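Local structure of 3-ketosteroid-delta4-5alpha-dehydrogenase (Rhodococcus jostii, 4AT2) at residues Cys315-Ile320 against Thr372-Leu377. The protein is a flavoenzyme of steroid catabolism that uses FAD to introduce the delta-4 double bond into 3-keto-5alpha-steroids. Numbering follows the deposited sequence. Where two conformers were deposited one is given.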
# COMPACT_ATOMS: atom_id res chain seq x y z
N CYS A 315 15.51 18.51 -2.94
CA CYS A 315 16.48 19.37 -2.30
C CYS A 315 17.85 18.72 -2.50
O CYS A 315 17.95 17.50 -2.59
CB CYS A 315 16.15 19.53 -0.81
SG CYS A 315 17.24 20.67 0.07
N ASP A 316 18.90 19.52 -2.59
CA ASP A 316 20.20 18.96 -2.89
C ASP A 316 20.79 18.18 -1.70
O ASP A 316 20.81 18.69 -0.58
CB ASP A 316 21.18 20.06 -3.30
CG ASP A 316 22.45 19.48 -3.84
OD1 ASP A 316 22.41 18.97 -4.97
OD2 ASP A 316 23.47 19.48 -3.11
N PRO A 317 21.27 16.96 -1.95
CA PRO A 317 21.82 16.16 -0.85
C PRO A 317 23.05 16.74 -0.14
O PRO A 317 23.29 16.41 1.02
CB PRO A 317 22.17 14.82 -1.54
CG PRO A 317 21.16 14.73 -2.64
CD PRO A 317 21.13 16.14 -3.18
N GLN A 318 23.81 17.61 -0.81
CA GLN A 318 24.98 18.20 -0.14
C GLN A 318 24.56 19.19 0.95
O GLN A 318 25.31 19.41 1.90
CB GLN A 318 25.91 18.89 -1.15
CG GLN A 318 26.54 17.92 -2.16
CD GLN A 318 27.88 17.36 -1.72
OE1 GLN A 318 28.10 17.10 -0.54
NE2 GLN A 318 28.79 17.18 -2.68
N LEU A 319 23.37 19.77 0.82
CA LEU A 319 22.80 20.60 1.90
C LEU A 319 22.25 19.70 3.01
O LEU A 319 22.55 19.90 4.20
CB LEU A 319 21.69 21.52 1.38
CG LEU A 319 22.15 22.59 0.39
CD1 LEU A 319 20.94 23.29 -0.21
CD2 LEU A 319 23.07 23.59 1.07
N ILE A 320 21.44 18.73 2.60
CA ILE A 320 20.75 17.84 3.55
C ILE A 320 21.75 17.20 4.53
O ILE A 320 21.52 17.19 5.74
CB ILE A 320 19.94 16.74 2.81
CG1 ILE A 320 18.82 17.36 1.97
CG2 ILE A 320 19.34 15.73 3.78
CD1 ILE A 320 18.15 16.38 1.03
N THR A 372 27.88 19.23 -7.05
CA THR A 372 26.62 18.52 -7.24
C THR A 372 26.13 18.52 -8.69
O THR A 372 26.36 19.48 -9.43
CB THR A 372 25.50 19.05 -6.31
OG1 THR A 372 24.30 18.30 -6.55
CG2 THR A 372 25.20 20.55 -6.57
N ALA A 373 25.44 17.44 -9.07
CA ALA A 373 24.77 17.37 -10.37
C ALA A 373 23.48 18.19 -10.39
O ALA A 373 22.91 18.44 -11.45
CB ALA A 373 24.48 15.92 -10.75
N THR A 374 23.01 18.62 -9.22
CA THR A 374 21.70 19.28 -9.11
C THR A 374 21.80 20.63 -8.37
O THR A 374 21.15 20.81 -7.35
CB THR A 374 20.64 18.36 -8.43
OG1 THR A 374 21.07 17.97 -7.12
CG2 THR A 374 20.39 17.09 -9.24
N PRO A 375 22.61 21.58 -8.89
CA PRO A 375 22.71 22.88 -8.20
C PRO A 375 21.37 23.62 -8.15
O PRO A 375 21.17 24.47 -7.28
CB PRO A 375 23.75 23.65 -9.05
CG PRO A 375 23.61 23.05 -10.41
CD PRO A 375 23.36 21.58 -10.16
N PHE A 376 20.47 23.29 -9.07
CA PHE A 376 19.13 23.88 -9.12
C PHE A 376 18.24 23.44 -7.95
O PHE A 376 17.17 24.01 -7.72
CB PHE A 376 18.46 23.58 -10.48
CG PHE A 376 18.50 22.13 -10.87
CD1 PHE A 376 17.49 21.25 -10.48
CD2 PHE A 376 19.56 21.62 -11.64
CE1 PHE A 376 17.52 19.91 -10.84
CE2 PHE A 376 19.60 20.28 -12.00
CZ PHE A 376 18.58 19.42 -11.60
N LEU A 377 18.69 22.42 -7.22
CA LEU A 377 18.00 21.97 -6.01
C LEU A 377 18.58 22.58 -4.73
O LEU A 377 18.27 22.14 -3.62
CB LEU A 377 17.98 20.44 -5.92
CG LEU A 377 17.27 19.71 -7.06
CD1 LEU A 377 17.27 18.21 -6.79
CD2 LEU A 377 15.84 20.21 -7.29
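Two threonine hydroxyls converge on one carboxylate oxygen, Asp316 OD1. Thr372 OG1 donates to the syn lone pair of OD1, on the side of OD2, at 2.6 Å, while Thr374 OG1 reaches the same OD1 at 2.7 Å, nearly in line with the C-O bond. Aspartate suits the place because its short side chain brings an acceptor to both hydroxyls; with CG anti to the backbone N (chi1 -170°), the carboxylate extends to meet Thr372 from the opposite direction. Its other oxygen serves its own chain: Gln318 N donates to OD2 at 3.0 Å, approaching from well above the carboxylate plane. Asp316 is thus the N-cap of helix 317-320, and Pro317, which has no N-H to offer, fits naturally in the first turn. With an alanine here in place of Asp316, the two threonine hydroxyls are likely to lose their shared acceptor and Gln318 N its capping bond. The backbone adds a bond alongside, Asp316 N to Leu377 O at 2.9 Å, bent to 136° at the hydrogen, and Cys315 CA makes a CA-H...O contact with the same Leu377 O. Leu377 lays its CB against the peptide between Cys315 and Asp316, and Leu377 also touches the bound androstenedione. The Thr372 hydroxyl has a second role, threonine being able to donate and accept at once: OG1 accepts from Thr374 N at 3.0 Å, nearly straight at 168°; this ST turn, in the loop after helix 361-369, fixes Thr372 OG1 relative to Thr374, consistent with both hydroxyls meeting OD1. Thr374 belongs to the steroid pocket, its side chain about 4 Å from the ligand, and Asp316 acts on it as a second-shell residue. Farther out, Gln318 NE2 hydrogen-bonds to Thr371 O and to Glu153 OE1, tying the helix to the residue just before Thr372.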